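Local coordinates for protein ralf, proline/betaine transporter (Legionella pneumophila, PDB 4D7Q) that probably acts as a guanine nucleotide exchange factor, here as an engineered chimera joining the Sec7 domain of Legionella RalF to the capping domain of Rickettsia RalF, at residues E95-R98 / T99-T103; Q111-D114 / R115-S119. The protein carries 2 engineered substitutions. All blocks are in the same frame, centred on the assembly; numbering follows the deposited sequence.

Contact 1: residues E95-R98 / T99-T103; sequences EGLR and TFLKT
The backbone oxygen E95 O is gripped twice by T99, one turn further along the helix. The hydroxyl T99 OG1 donates to E95 O at 2.7 Å. The amide T99 N donates to the same E95 O at 2.9 Å in a fairly straight bond. The two donors arrive from opposite faces of the carbonyl plane. A chi1 of -57° puts OG1 beside its own backbone N, within reach of the carbonyl that the amide already uses. A threonine or serine bonded to the carbonyl four residues earlier is a common helix arrangement. It recurs at the end of this stretch, where T103 OG1 donates to T99 O at 2.9 Å. The main chain between is regular. F100 N bonds to G96 O, L101 N to L97 O and K102 N to R98 O.

On the inner side, L97 and L101 form an apolar pair. Their branches cross at an angle, and L97 CD1 meets L101 CD1 at 3.8 Å. L101 CG also lies 3.3 Å from L97 O. F100 is different: its CB rests 3.2 Å from G96 O, but its ring leads away from the preceding turn, with CG anti to the backbone N (chi1 175°). The ring meets F104 edge-to-face.

The polar ends of E95 and K102 bond outside, to S92 N and E199 O. E95 to K102 lie on helix 93-102 of the Sec7 part. L97 and L101 pack on helix 135-152, and F100 touches T83 of helix 73-84 and L116 of helix 110-127.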
ATOM      1  N   GLU A  95      18.502  -3.228 -10.198  1.00 24.72           N
ATOM      2  CA  GLU A  95      18.669  -1.759 -10.309  1.00 24.19           C
ATOM      3  C   GLU A  95      17.318  -1.070 -10.528  1.00 25.85           C
ATOM      4  O   GLU A  95      17.050  -0.059  -9.896  1.00 25.15           O
ATOM      5  CB  GLU A  95      19.589  -1.357 -11.488  1.00 26.79           C
ATOM      6  CG  GLU A  95      21.063  -1.685 -11.343  1.00 42.05           C
ATOM      7  CD  GLU A  95      21.919  -1.408 -12.573  1.00 64.19           C
ATOM      8  OE1 GLU A  95      21.426  -1.561 -13.719  1.00 40.92           O
ATOM      9  OE2 GLU A  95      23.112  -1.074 -12.382  1.00 61.52           O
ATOM     10  N   GLY A  96      16.526  -1.584 -11.473  1.00 22.33           N
ATOM     11  CA  GLY A  96      15.214  -1.045 -11.828  1.00 21.10           C
ATOM     12  C   GLY A  96      14.254  -1.072 -10.663  1.00 23.52           C
ATOM     13  O   GLY A  96      13.610  -0.066 -10.363  1.00 22.52           O
ATOM     14  N   LEU A  97      14.195  -2.221  -9.970  1.00 20.53           N
ATOM     15  CA  LEU A  97      13.321  -2.384  -8.817  1.00 20.00           C
ATOM     16  C   LEU A  97      13.748  -1.465  -7.674  1.00 22.27           C
ATOM     17  O   LEU A  97      12.895  -0.819  -7.085  1.00 21.18           O
ATOM     18  CB  LEU A  97      13.234  -3.862  -8.374  1.00 19.27           C
ATOM     19  CG  LEU A  97      12.463  -4.158  -7.072  1.00 22.56           C
ATOM     20  CD1 LEU A  97      10.956  -3.931  -7.255  1.00 22.72           C
ATOM     21  CD2 LEU A  97      12.690  -5.574  -6.650  1.00 23.59           C
ATOM     22  N   ARG A  98      15.049  -1.394  -7.373  1.00 21.15           N
ATOM     23  CA  ARG A  98      15.560  -0.528  -6.292  1.00 22.64           C
ATOM     24  C   ARG A  98      15.265   0.956  -6.604  1.00 25.96           C
ATOM     25  O   ARG A  98      14.700   1.662  -5.765  1.00 25.48           O
ATOM     26  CB  ARG A  98      17.069  -0.775  -6.073  1.00 24.29           C
ATOM     27  CG  ARG A  98      17.709   0.028  -4.919  1.00 24.66           C
ATOM     28  CD  ARG A  98      19.183  -0.344  -4.768  1.00 25.70           C
ATOM     29  NE  ARG A  98      19.948   0.067  -5.942  1.00 29.10           N
ATOM     30  CZ  ARG A  98      20.633  -0.751  -6.740  1.00 44.45           C
ATOM     31  NH1 ARG A  98      20.706  -2.048  -6.468  1.00 28.38           N
ATOM     32  NH2 ARG A  98      21.265  -0.272  -7.804  1.00 37.62           N
ATOM     33  N   THR A  99      15.573   1.396  -7.829  1.00 24.32           N
ATOM     34  CA  THR A  99      15.321   2.792  -8.294  1.00 25.20           C
ATOM     35  C   THR A  99      13.841   3.119  -8.191  1.00 26.06           C
ATOM     36  O   THR A  99      13.491   4.202  -7.730  1.00 25.83           O
ATOM     37  CB  THR A  99      15.823   2.968  -9.742  1.00 33.41           C
ATOM     38  OG1 THR A  99      17.203   2.632  -9.766  1.00 33.58           O
ATOM     39  CG2 THR A  99      15.626   4.388 -10.277  1.00 38.50           C
ATOM     40  N   PHE A 100      12.977   2.182  -8.627  1.00 21.67           N
ATOM     41  CA  PHE A 100      11.521   2.314  -8.590  1.00 19.61           C
ATOM     42  C   PHE A 100      11.017   2.517  -7.147  1.00 23.12           C
ATOM     43  O   PHE A 100      10.320   3.495  -6.869  1.00 21.80           O
ATOM     44  CB  PHE A 100      10.839   1.064  -9.217  1.00 20.91           C
ATOM     45  CG  PHE A 100       9.321   1.075  -9.093  1.00 21.84           C
ATOM     46  CD1 PHE A 100       8.535   1.815  -9.984  1.00 22.16           C
ATOM     47  CD2 PHE A 100       8.685   0.388  -8.060  1.00 23.54           C
ATOM     48  CE1 PHE A 100       7.146   1.832  -9.869  1.00 25.17           C
ATOM     49  CE2 PHE A 100       7.291   0.412  -7.935  1.00 23.98           C
ATOM     50  CZ  PHE A 100       6.528   1.134  -8.846  1.00 23.14           C
ATOM     51  N   LEU A 101      11.317   1.552  -6.251  1.00 20.57           N
ATOM     52  CA  LEU A 101      10.895   1.572  -4.839  1.00 19.07           C
ATOM     53  C   LEU A 101      11.387   2.811  -4.087  1.00 24.00           C
ATOM     54  O   LEU A 101      10.641   3.394  -3.277  1.00 22.93           O
ATOM     55  CB  LEU A 101      11.381   0.288  -4.137  1.00 17.87           C
ATOM     56  CG  LEU A 101      10.723  -1.024  -4.625  1.00 20.74           C
ATOM     57  CD1 LEU A 101      11.288  -2.176  -3.878  1.00 20.84           C
ATOM     58  CD2 LEU A 101       9.173  -1.001  -4.449  1.00 18.83           C
ATOM     59  N   LYS A 102      12.637   3.233  -4.371  1.00 20.53           N
ATOM     60  CA  LYS A 102      13.216   4.424  -3.719  1.00 20.57           C
ATOM     61  C   LYS A 102      12.614   5.771  -4.154  1.00 25.70           C
ATOM     62  O   LYS A 102      12.857   6.794  -3.510  1.00 25.47           O
ATOM     63  CB  LYS A 102      14.747   4.420  -3.769  1.00 21.52           C
ATOM     64  CG  LYS A 102      15.347   3.383  -2.828  1.00 27.30           C
ATOM     65  CD  LYS A 102      15.262   3.874  -1.361  1.00 41.28           C
ATOM     66  CE  LYS A 102      16.454   4.719  -0.958  1.00 46.74           C
ATOM     67  NZ  LYS A 102      16.227   5.409   0.337  1.00 61.31           N
ATOM     68  N   THR A 103      11.866   5.742  -5.230  1.00 23.05           N
ATOM     69  CA  THR A 103      11.067   6.868  -5.653  1.00 24.38           C
ATOM     70  C   THR A 103       9.968   7.210  -4.639  1.00 28.54           C
ATOM     71  O   THR A 103       9.606   8.327  -4.502  1.00 28.67           O
ATOM     72  CB  THR A 103      10.411   6.623  -7.014  1.00 39.28           C
ATOM     73  OG1 THR A 103      11.369   6.146  -7.947  1.00 43.75           O
ATOM     74  CG2 THR A 103       9.846   7.853  -7.543  1.00 41.66           C
TER

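Contact 2: residues Q111-D114 / R115-S119; sequences QKID and RLVQS
Q111 and R115, both partly exposed, lie side by side on helix 110-127 and point the same way. The R115 chain is extended from CG to NE, with CG beside its own backbone N (chi1 -75°). This lays the guanidinium back along the previous turn. Q111 O sits over one guanidinium face, offset toward its rim, and R115 NH1 lies 3.4 Å from Q111 O without a hydrogen bond. Instead Q111 O accepts from R115 N at 3.1 Å. The Q111 amide and the guanidinium are turned 59° apart, with Q111 OE1 3.1 Å from R115 NH2. R115 NH1 is held by S69 O.

I113, L116 and V117 form the tightly packed apolar part. V117 CG2 presses on I113 O at 3.2 Å, while I113 CG1 and V117 CG2 touch loosely at 4.5 Å. This belongs to the all-helical Sec7 domain, where helix 110-127 packs against helices 73-84 and 135-152.

K112 and D114 are buried but paired. K112 bridges to D66 and E109. D114 bonds to Y139 and makes a salt bridge to K255. That bridge crosses from the Legionella Sec7 part to the Rickettsia capping part, a pairing made by the fusion. D114 OD2 is also hydrogen-bonded to a di(hydroxyethyl)ether molecule, probably from the crystallisation liquor. By contrast, Q118 is exposed, and its backbone N bonds to D114 O at 2.9 Å.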
ATOM      1  N   GLN A 111      -2.595  -4.009  -0.237  1.00 19.73           N
ATOM      2  CA  GLN A 111      -3.154  -3.833  -1.598  1.00 21.01           C
ATOM      3  C   GLN A 111      -2.502  -2.695  -2.348  1.00 24.84           C
ATOM      4  O   GLN A 111      -2.340  -2.783  -3.567  1.00 25.29           O
ATOM      5  CB  GLN A 111      -4.664  -3.605  -1.551  1.00 22.34           C
ATOM      6  CG  GLN A 111      -5.485  -4.779  -1.038  1.00 25.08           C
ATOM      7  CD  GLN A 111      -6.936  -4.411  -1.209  1.00 49.30           C
ATOM      8  OE1 GLN A 111      -7.389  -4.092  -2.310  1.00 57.85           O
ATOM      9  NE2 GLN A 111      -7.653  -4.291  -0.121  1.00 34.69           N
ATOM     10  N   LYS A 112      -2.092  -1.642  -1.603  1.00 20.97           N
ATOM     11  CA  LYS A 112      -1.384  -0.478  -2.126  1.00 19.46           C
ATOM     12  C   LYS A 112       0.043  -0.860  -2.547  1.00 23.44           C
ATOM     13  O   LYS A 112       0.447  -0.559  -3.673  1.00 22.53           O
ATOM     14  CB  LYS A 112      -1.411   0.670  -1.113  1.00 20.18           C
ATOM     15  CG  LYS A 112      -2.805   1.267  -0.959  1.00 25.57           C
ATOM     16  CD  LYS A 112      -2.839   2.489  -0.087  1.00 26.01           C
ATOM     17  CE  LYS A 112      -4.240   3.061  -0.102  1.00 24.62           C
ATOM     18  NZ  LYS A 112      -4.416   3.971   1.042  1.00 23.64           N
ATOM     19  N   ILE A 113       0.800  -1.557  -1.684  1.00 20.20           N
ATOM     20  CA  ILE A 113       2.174  -1.983  -2.070  1.00 20.36           C
ATOM     21  C   ILE A 113       2.124  -2.959  -3.278  1.00 22.17           C
ATOM     22  O   ILE A 113       3.007  -2.936  -4.141  1.00 20.77           O
ATOM     23  CB  ILE A 113       3.046  -2.512  -0.865  1.00 23.55           C
ATOM     24  CG1 ILE A 113       4.576  -2.473  -1.184  1.00 25.81           C
ATOM     25  CG2 ILE A 113       2.654  -3.926  -0.426  1.00 21.01           C
ATOM     26  CD1 ILE A 113       5.231  -1.142  -1.015  1.00 29.08           C
ATOM     27  N   ASP A 114       1.070  -3.797  -3.325  1.00 18.68           N
ATOM     28  CA  ASP A 114       0.807  -4.754  -4.387  1.00 18.11           C
ATOM     29  C   ASP A 114       0.619  -4.010  -5.722  1.00 23.20           C
ATOM     30  O   ASP A 114       1.229  -4.382  -6.722  1.00 22.47           O
ATOM     31  CB  ASP A 114      -0.448  -5.558  -4.056  1.00 20.76           C
ATOM     32  CG  ASP A 114      -0.617  -6.802  -4.890  1.00 30.66           C
ATOM     33  OD1 ASP A 114       0.393  -7.345  -5.343  1.00 34.64           O
ATOM     34  OD2 ASP A 114      -1.746  -7.243  -5.055  1.00 33.15           O
ATOM     35  N   ARG A 115      -0.186  -2.938  -5.739  1.00 21.35           N
ATOM     36  CA  ARG A 115      -0.367  -2.165  -6.977  1.00 21.42           C
ATOM     37  C   ARG A 115       0.952  -1.570  -7.505  1.00 23.48           C
ATOM     38  O   ARG A 115       1.179  -1.562  -8.712  1.00 23.10           O
ATOM     39  CB  ARG A 115      -1.444  -1.107  -6.810  1.00 22.30           C
ATOM     40  CG  ARG A 115      -2.821  -1.738  -6.829  1.00 22.54           C
ATOM     41  CD  ARG A 115      -3.922  -0.711  -6.673  1.00 25.68           C
ATOM     42  NE  ARG A 115      -5.089  -1.389  -6.145  1.00 32.56           N
ATOM     43  CZ  ARG A 115      -5.473  -1.338  -4.882  1.00 36.46           C
ATOM     44  NH1 ARG A 115      -4.861  -0.525  -4.028  1.00 23.06           N
ATOM     45  NH2 ARG A 115      -6.511  -2.047  -4.473  1.00 27.95           N
ATOM     46  N   LEU A 116       1.837  -1.126  -6.608  1.00 20.01           N
ATOM     47  CA  LEU A 116       3.139  -0.574  -6.993  1.00 18.89           C
ATOM     48  C   LEU A 116       4.067  -1.630  -7.590  1.00 22.94           C
ATOM     49  O   LEU A 116       4.688  -1.392  -8.603  1.00 22.31           O
ATOM     50  CB  LEU A 116       3.797   0.118  -5.788  1.00 18.48           C
ATOM     51  CG  LEU A 116       3.086   1.370  -5.234  1.00 24.22           C
ATOM     52  CD1 LEU A 116       3.921   2.014  -4.166  1.00 23.94           C
ATOM     53  CD2 LEU A 116       2.717   2.393  -6.347  1.00 26.78           C
ATOM     54  N   VAL A 117       4.143  -2.796  -6.971  1.00 20.31           N
ATOM     55  CA  VAL A 117       4.973  -3.899  -7.445  1.00 19.51           C
ATOM     56  C   VAL A 117       4.416  -4.410  -8.803  1.00 22.11           C
ATOM     57  O   VAL A 117       5.192  -4.616  -9.730  1.00 20.12           O
ATOM     58  CB  VAL A 117       5.137  -5.007  -6.367  1.00 22.09           C
ATOM     59  CG1 VAL A 117       6.008  -6.159  -6.868  1.00 20.91           C
ATOM     60  CG2 VAL A 117       5.705  -4.434  -5.057  1.00 21.48           C
ATOM     61  N   GLN A 118       3.088  -4.483  -8.949  1.00 19.27           N
ATOM     62  CA  GLN A 118       2.463  -4.893 -10.217  1.00 20.18           C
ATOM     63  C   GLN A 118       2.796  -3.896 -11.342  1.00 24.20           C
ATOM     64  O   GLN A 118       3.100  -4.297 -12.464  1.00 22.96           O
ATOM     65  CB  GLN A 118       0.936  -5.015 -10.047  1.00 21.77           C
ATOM     66  CG  GLN A 118       0.535  -6.239  -9.207  1.00 23.51           C
ATOM     67  CD  GLN A 118      -0.952  -6.467  -9.117  1.00 39.71           C
ATOM     68  OE1 GLN A 118      -1.468  -6.874  -8.084  1.00 38.23           O
ATOM     69  NE2 GLN A 118      -1.656  -6.326 -10.219  1.00 38.34           N
ATOM     70  N   SER A 119       2.771  -2.592 -11.016  1.00 20.41           N
ATOM     71  CA  SER A 119       3.096  -1.531 -11.959  1.00 19.91           C
ATOM     72  C   SER A 119       4.549  -1.653 -12.443  1.00 22.51           C
ATOM     73  O   SER A 119       4.786  -1.644 -13.652  1.00 20.22           O
ATOM     74  CB  SER A 119       2.860  -0.177 -11.296  1.00 21.37           C
ATOM     75  OG  SER A 119       2.959   0.848 -12.262  1.00 26.71           O
TER

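How the contacts relate
Both contacts are continuous and almost wholly helical stretches in the Sec7 part, on helices that follow each other in the chain. Their centres are about 13 Å apart. They touch where the F100 ring reaches L116, with F100 CZ 3.1 Å from L116 O. Both also send apolar side chains to helix 135-152. Contact 1 lies further from the centre of the chain and is partly buried. Within it the polar side-chain bonds are threonine hydroxyls to carbonyls one turn back; E95 and K102 bond outside it. Contact 2 is more buried. Its charged K112 and D114 have their salt-bridge partners outside both segments, and that of D114 is in the capping part.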